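Local coordinates for protein YchN (Escherichia coli, PDB 1JX7) that is of unknown function but belongs to the DsrE/DsrF-like family and assembles as a homohexamer, a dimer of trimers, at residues P12-L22 with Q53-M64. Sequence-based numbering, arbitrary orientation.
Sequences PYGSESLFNSL and QKPGEGYNIQQM
Across 12-22 and 53-64 the backbones come closest along the first turns of helices 17-31 and 61-70, with CA atoms 6.9 Å apart for F19 and I61 and 6.4 Å for L22 and M64. E16 and N60 hold the N-cap positions; Y13 and Y59 come from the loops before the helices, F19 from the first turn of helix 17-31. The OH of Y13 accepts a bent bond from I61 N (3.0 Å, 136° at the hydrogen) and donates to OE1 of Q53 at 3.2 Å, standing out of the carbonyl plane; this OE1 lies at the ring edge, with the amide nearly perpendicular to the ring. The Q53 amide is itself fixed by NE2 bonds to the carbonyls of A48 and L50. Over the middle of one Y13 face sits I61 CD1, 3.5 Å from the ring centroid, and the same methyl also meets P12 CB. Y59 lies flat on F19 in an offset stack, centroids 3.7 Å apart and planes at 4°. Against Y13 the Y59 ring is almost parallel but slid aside, so the two barely overlap. M64, modelled as selenomethionine, sets SE at the edge of the F19 ring, 3.5 Å from CE1, a Met-aromatic contact, while its CB meets L22 CD1. Water 1 accepts weak bonds from Y13 N and F19 N and lies 2.8 Å from Y59 OH, linking the aromatic cluster to the turn and the helix start. A neighbouring subunit packs G84 on Y13 and Q53; another places its E57 against Y59. This aromatic cluster joins the loop after strand 3-8 and the start of helix 17-31 to the segment leading into helix 61-70, beside subunit interfaces of the hexamer, within a parallel-sheet alpha/beta fold of the DsrE/DsrF-like family.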
ATOM      1  N   PRO A  12      12.688  -0.265  -1.704  1.00 34.53           N
ATOM      2  CA  PRO A  12      13.464  -1.423  -1.244  1.00 34.80           C
ATOM      3  C   PRO A  12      13.144  -1.771   0.203  1.00 35.57           C
ATOM      4  O   PRO A  12      12.876  -0.883   1.009  1.00 36.48           O
ATOM      5  CB  PRO A  12      14.915  -0.950  -1.388  1.00 17.15           C
ATOM      6  CG  PRO A  12      14.841   0.066  -2.470  1.00 18.40           C
ATOM      7  CD  PRO A  12      13.571   0.806  -2.196  1.00 17.86           C
ATOM      8  N   TYR A  13      13.154  -3.049   0.541  1.00 23.70           N
ATOM      9  CA  TYR A  13      12.955  -3.534   1.908  1.00 24.62           C
ATOM     10  C   TYR A  13      11.660  -3.238   2.643  1.00 26.16           C
ATOM     11  O   TYR A  13      11.253  -4.016   3.497  1.00 27.36           O
ATOM     12  CB  TYR A  13      14.050  -2.977   2.788  1.00 22.32           C
ATOM     13  CG  TYR A  13      15.407  -3.327   2.303  1.00 22.07           C
ATOM     14  CD1 TYR A  13      15.892  -4.625   2.413  1.00 21.98           C
ATOM     15  CD2 TYR A  13      16.234  -2.364   1.711  1.00 21.28           C
ATOM     16  CE1 TYR A  13      17.160  -4.978   1.932  1.00 22.63           C
ATOM     17  CE2 TYR A  13      17.502  -2.702   1.227  1.00 22.76           C
ATOM     18  CZ  TYR A  13      17.959  -4.013   1.337  1.00 23.79           C
ATOM     19  OH  TYR A  13      19.208  -4.336   0.868  1.00 21.85           O
ATOM     20  N   GLY A  14      11.041  -2.133   2.315  1.00 27.23           N
ATOM     21  CA  GLY A  14       9.820  -1.781   2.994  1.00 27.37           C
ATOM     22  C   GLY A  14       8.710  -2.617   2.384  1.00 28.82           C
ATOM     23  O   GLY A  14       7.805  -3.068   3.084  1.00 29.27           O
ATOM     24  N   SER A  15       8.812  -2.791   1.098  1.00 39.72           N
ATOM     25  CA  SER A  15       7.844  -3.577   0.344  1.00 39.80           C
ATOM     26  C   SER A  15       8.406  -4.961   0.083  1.00 38.85           C
ATOM     27  O   SER A  15       9.468  -5.327   0.585  1.00 38.41           O
ATOM     28  CB  SER A  15       7.523  -2.894  -1.001  1.00 37.81           C
ATOM     29  OG  SER A  15       8.647  -2.866  -1.886  1.00 33.41           O
ATOM     30  N   GLU A  16       7.679  -5.736  -0.715  1.00 21.83           N
ATOM     31  CA  GLU A  16       8.118  -7.074  -1.081  1.00 20.56           C
ATOM     32  C   GLU A  16       8.190  -7.099  -2.613  1.00 19.66           C
ATOM     33  O   GLU A  16       8.973  -7.839  -3.207  1.00 18.63           O
ATOM     34  CB  GLU A  16       7.095  -8.099  -0.587  1.00 29.88           C
ATOM     35  CG  GLU A  16       7.543  -9.529  -0.748  1.00 31.73           C
ATOM     36  CD  GLU A  16       7.771 -10.207   0.580  1.00 34.60           C
ATOM     37  OE1 GLU A  16       7.011 -11.149   0.907  1.00 35.41           O
ATOM     38  OE2 GLU A  16       8.706  -9.792   1.297  1.00 34.01           O
ATOM     39  N   SER A  17       7.358  -6.273  -3.230  1.00 22.46           N
ATOM     40  CA  SER A  17       7.269  -6.194  -4.675  1.00 22.33           C
ATOM     41  C   SER A  17       8.612  -5.991  -5.363  1.00 21.37           C
ATOM     42  O   SER A  17       8.908  -6.664  -6.344  1.00 21.02           O
ATOM     43  CB  SER A  17       6.303  -5.067  -5.053  1.00 36.91           C
ATOM     44  OG  SER A  17       6.558  -3.907  -4.275  1.00 39.85           O
ATOM     45  N   LEU A  18       9.424  -5.072  -4.859  1.00 18.04           N
ATOM     46  CA  LEU A  18      10.721  -4.809  -5.462  1.00 16.65           C
ATOM     47  C   LEU A  18      11.587  -6.060  -5.370  1.00 17.54           C
ATOM     48  O   LEU A  18      12.200  -6.482  -6.353  1.00 17.23           O
ATOM     49  CB  LEU A  18      11.403  -3.658  -4.734  1.00 15.83           C
ATOM     50  CG  LEU A  18      12.530  -2.932  -5.457  1.00 16.27           C
ATOM     51  CD1 LEU A  18      13.268  -2.071  -4.441  1.00 14.76           C
ATOM     52  CD2 LEU A  18      13.496  -3.922  -6.099  1.00 16.70           C
ATOM     53  N   PHE A  19      11.631  -6.650  -4.178  1.00 21.57           N
ATOM     54  CA  PHE A  19      12.405  -7.853  -3.937  1.00 21.72           C
ATOM     55  C   PHE A  19      11.976  -8.949  -4.910  1.00 22.40           C
ATOM     56  O   PHE A  19      12.820  -9.636  -5.491  1.00 22.98           O
ATOM     57  CB  PHE A  19      12.198  -8.332  -2.498  1.00 20.42           C
ATOM     58  CG  PHE A  19      12.780  -9.695  -2.214  1.00 21.07           C
ATOM     59  CD1 PHE A  19      14.134  -9.951  -2.440  1.00 21.76           C
ATOM     60  CD2 PHE A  19      11.973 -10.723  -1.742  1.00 19.98           C
ATOM     61  CE1 PHE A  19      14.674 -11.214  -2.185  1.00 21.00           C
ATOM     62  CE2 PHE A  19      12.500 -11.981  -1.481  1.00 19.93           C
ATOM     63  CZ  PHE A  19      13.848 -12.234  -1.712  1.00 19.32           C
ATOM     64  N   ASN A  20      10.671  -9.112  -5.093  1.00 22.78           N
ATOM     65  CA  ASN A  20      10.172 -10.130  -6.007  1.00 22.55           C
ATOM     66  C   ASN A  20      10.567  -9.867  -7.460  1.00 22.45           C
ATOM     67  O   ASN A  20      10.848 -10.801  -8.206  1.00 20.91           O
ATOM     68  CB  ASN A  20       8.648 -10.259  -5.900  1.00 24.60           C
ATOM     69  CG  ASN A  20       8.213 -11.015  -4.665  1.00 25.60           C
ATOM     70  OD1 ASN A  20       8.944 -11.874  -4.160  1.00 25.69           O
ATOM     71  ND2 ASN A  20       7.012 -10.716  -4.181  1.00 26.98           N
ATOM     72  N   SER A  21      10.582  -8.598  -7.856  1.00 16.74           N
ATOM     73  CA  SER A  21      10.933  -8.223  -9.211  1.00 16.05           C
ATOM     74  C   SER A  21      12.324  -8.702  -9.539  1.00 15.19           C
ATOM     75  O   SER A  21      12.545  -9.288 -10.588  1.00 14.10           O
ATOM     76  CB  SER A  21      10.892  -6.715  -9.379  1.00 37.91           C
ATOM     77  OG  SER A  21       9.566  -6.285  -9.556  1.00 43.71           O
ATOM     78  N   LEU A  22      13.247  -8.445  -8.623  1.00 23.69           N
ATOM     79  CA  LEU A  22      14.647  -8.826  -8.779  1.00 23.08           C
ATOM     80  C   LEU A  22      14.848 -10.338  -8.728  1.00 22.62           C
ATOM     81  O   LEU A  22      15.668 -10.894  -9.456  1.00 22.04           O
ATOM     82  CB  LEU A  22      15.487  -8.147  -7.698  1.00 14.10           C
ATOM     83  CG  LEU A  22      15.451  -6.621  -7.814  1.00 13.43           C
ATOM     84  CD1 LEU A  22      16.294  -5.989  -6.721  1.00 14.47           C
ATOM     85  CD2 LEU A  22      15.960  -6.217  -9.193  1.00 11.66           C
ATOM     86  N   GLN A  53      24.518  -0.639   0.860  1.00 32.64           N
ATOM     87  CA  GLN A  53      23.411  -1.273   1.551  1.00 32.54           C
ATOM     88  C   GLN A  53      23.970  -2.434   2.354  1.00 33.46           C
ATOM     89  O   GLN A  53      24.671  -3.298   1.820  1.00 35.33           O
ATOM     90  CB  GLN A  53      22.367  -1.776   0.542  1.00 14.41           C
ATOM     91  CG  GLN A  53      21.775  -0.653  -0.286  1.00 12.44           C
ATOM     92  CD  GLN A  53      20.768  -1.126  -1.314  1.00 13.38           C
ATOM     93  OE1 GLN A  53      19.811  -1.830  -0.988  1.00 13.70           O
ATOM     94  NE2 GLN A  53      20.977  -0.721  -2.564  1.00 13.76           N
ATOM     95  N   LYS A  54      23.678  -2.439   3.654  1.00 13.13           N
ATOM     96  CA  LYS A  54      24.172  -3.504   4.501  1.00 13.55           C
ATOM     97  C   LYS A  54      23.208  -3.825   5.619  1.00 13.75           C
ATOM     98  O   LYS A  54      23.399  -3.416   6.763  1.00 12.90           O
ATOM     99  CB  LYS A  54      25.559  -3.137   5.046  1.00 36.25           C
ATOM    100  CG  LYS A  54      25.737  -1.673   5.401  1.00 39.04           C
ATOM    101  CD  LYS A  54      25.208  -1.341   6.792  1.00 42.56           C
ATOM    102  CE  LYS A  54      25.968  -2.106   7.897  1.00 41.95           C
ATOM    103  NZ  LYS A  54      25.495  -1.791   9.286  1.00 39.33           N
ATOM    104  N   PRO A  55      22.132  -4.555   5.299  1.00 25.87           N
ATOM    105  CA  PRO A  55      21.117  -4.936   6.280  1.00 26.32           C
ATOM    106  C   PRO A  55      21.608  -6.165   7.028  1.00 28.10           C
ATOM    107  O   PRO A  55      22.161  -7.066   6.416  1.00 30.14           O
ATOM    108  CB  PRO A  55      19.906  -5.238   5.417  1.00 16.43           C
ATOM    109  CG  PRO A  55      20.538  -5.874   4.214  1.00 17.32           C
ATOM    110  CD  PRO A  55      21.747  -4.992   3.947  1.00 16.30           C
ATOM    111  N   GLY A  56      21.421  -6.192   8.344  1.00 27.64           N
ATOM    112  CA  GLY A  56      21.866  -7.340   9.109  1.00 29.02           C
ATOM    113  C   GLY A  56      20.838  -8.443   9.047  1.00 30.69           C
ATOM    114  O   GLY A  56      21.071  -9.576   9.469  1.00 30.30           O
ATOM    115  N   GLU A  57      19.692  -8.110   8.484  1.00 45.83           N
ATOM    116  CA  GLU A  57      18.594  -9.049   8.387  1.00 47.01           C
ATOM    117  C   GLU A  57      18.644  -9.977   7.174  1.00 44.85           C
ATOM    118  O   GLU A  57      19.670 -10.580   6.889  1.00 48.50           O
ATOM    119  CB  GLU A  57      17.277  -8.278   8.410  1.00 76.57           C
ATOM    120  CG  GLU A  57      16.054  -9.122   8.683  1.00 77.92           C
ATOM    121  CD  GLU A  57      14.787  -8.379   8.341  1.00 79.00           C
ATOM    122  OE1 GLU A  57      14.542  -7.317   8.955  1.00 79.06           O
ATOM    123  OE2 GLU A  57      14.049  -8.855   7.456  1.00 79.15           O
ATOM    124  N   GLY A  58      17.526 -10.057   6.458  1.00 19.06           N
ATOM    125  CA  GLY A  58      17.379 -10.945   5.320  1.00 15.55           C
ATOM    126  C   GLY A  58      18.038 -10.685   3.979  1.00 14.11           C
ATOM    127  O   GLY A  58      19.255 -10.772   3.846  1.00 13.51           O
ATOM    128  N   TYR A  59      17.239 -10.395   2.963  1.00 26.12           N
ATOM    129  CA  TYR A  59      17.812 -10.174   1.651  1.00 25.47           C
ATOM    130  C   TYR A  59      18.557  -8.857   1.488  1.00 24.97           C
ATOM    131  O   TYR A  59      18.398  -7.922   2.287  1.00 24.03           O
ATOM    132  CB  TYR A  59      16.748 -10.346   0.548  1.00 20.08           C
ATOM    133  CG  TYR A  59      15.575  -9.390   0.589  1.00 21.13           C
ATOM    134  CD1 TYR A  59      15.730  -8.045   0.257  1.00 19.78           C
ATOM    135  CD2 TYR A  59      14.301  -9.841   0.941  1.00 21.19           C
ATOM    136  CE1 TYR A  59      14.638  -7.175   0.273  1.00 20.66           C
ATOM    137  CE2 TYR A  59      13.210  -8.989   0.960  1.00 20.20           C
ATOM    138  CZ  TYR A  59      13.383  -7.659   0.629  1.00 20.61           C
ATOM    139  OH  TYR A  59      12.295  -6.823   0.656  1.00 21.40           O
ATOM    140  N   ASN A  60      19.394  -8.799   0.462  1.00 21.31           N
ATOM    141  CA  ASN A  60      20.181  -7.619   0.178  1.00 21.70           C
ATOM    142  C   ASN A  60      19.985  -7.184  -1.272  1.00 20.69           C
ATOM    143  O   ASN A  60      20.594  -7.726  -2.195  1.00 22.65           O
ATOM    144  CB  ASN A  60      21.653  -7.894   0.442  1.00 24.27           C
ATOM    145  CG  ASN A  60      22.492  -6.650   0.371  1.00 26.71           C
ATOM    146  OD1 ASN A  60      22.661  -5.945   1.361  1.00 29.12           O
ATOM    147  ND2 ASN A  60      23.005  -6.357  -0.816  1.00 28.47           N
ATOM    148  N   ILE A  61      19.122  -6.193  -1.451  1.00  9.21           N
ATOM    149  CA  ILE A  61      18.795  -5.662  -2.751  1.00  8.63           C
ATOM    150  C   ILE A  61      20.015  -5.217  -3.539  1.00  9.79           C
ATOM    151  O   ILE A  61      20.059  -5.342  -4.777  1.00  8.63           O
ATOM    152  CB  ILE A  61      17.793  -4.546  -2.569  1.00  8.63           C
ATOM    153  CG1 ILE A  61      16.441  -5.181  -2.231  1.00  8.63           C
ATOM    154  CG2 ILE A  61      17.717  -3.668  -3.792  1.00  8.63           C
ATOM    155  CD1 ILE A  61      15.512  -4.283  -1.474  1.00 10.42           C
ATOM    156  N   GLN A  62      21.027  -4.726  -2.836  1.00 23.62           N
ATOM    157  CA  GLN A  62      22.228  -4.282  -3.524  1.00 25.07           C
ATOM    158  C   GLN A  62      22.844  -5.446  -4.277  1.00 25.29           C
ATOM    159  O   GLN A  62      23.162  -5.327  -5.456  1.00 25.01           O
ATOM    160  CB  GLN A  62      23.227  -3.743  -2.518  1.00 30.89           C
ATOM    161  CG  GLN A  62      23.956  -2.538  -3.022  1.00 33.94           C
ATOM    162  CD  GLN A  62      25.368  -2.470  -2.529  1.00 35.70           C
ATOM    163  OE1 GLN A  62      26.244  -3.156  -3.044  1.00 36.39           O
ATOM    164  NE2 GLN A  62      25.604  -1.647  -1.515  1.00 37.60           N
ATOM    165  N   GLN A  63      23.003  -6.581  -3.595  1.00 22.50           N
ATOM    166  CA  GLN A  63      23.588  -7.784  -4.184  1.00 23.01           C
ATOM    167  C   GLN A  63      22.798  -8.306  -5.377  1.00 21.93           C
ATOM    168  O   GLN A  63      23.390  -8.738  -6.366  1.00 21.00           O
ATOM    169  CB  GLN A  63      23.701  -8.903  -3.146  1.00 39.89           C
ATOM    170  CG  GLN A  63      24.092 -10.259  -3.753  1.00 44.11           C
ATOM    171  CD  GLN A  63      23.917 -11.428  -2.785  1.00 47.26           C
ATOM    172  OE1 GLN A  63      24.741 -11.651  -1.895  1.00 45.02           O
ATOM    173  NE2 GLN A  63      22.834 -12.176  -2.953  1.00 49.48           N
HETATM  174  N   MSE A  64      21.474  -8.277  -5.276  1.00 22.39           N
HETATM  175  CA  MSE A  64      20.620  -8.751  -6.355  1.00 21.90           C
HETATM  176  C   MSE A  64      20.769  -7.895  -7.608  1.00 21.88           C
HETATM  177  O   MSE A  64      20.585  -8.370  -8.728  1.00 21.17           O
HETATM  178  CB  MSE A  64      19.153  -8.800  -5.890  1.00 16.43           C
HETATM  179  CG  MSE A  64      18.888  -9.895  -4.859  1.00 14.10           C
HETATM  180 SE   MSE A  64      17.252  -9.843  -4.153  1.00  8.63          SE
HETATM  181  CE  MSE A  64      17.406  -8.416  -3.340  1.00  9.35           C
TER
HETATM  182  O   HOH W   1      11.818  -4.971  -1.445  1.00 25.48           O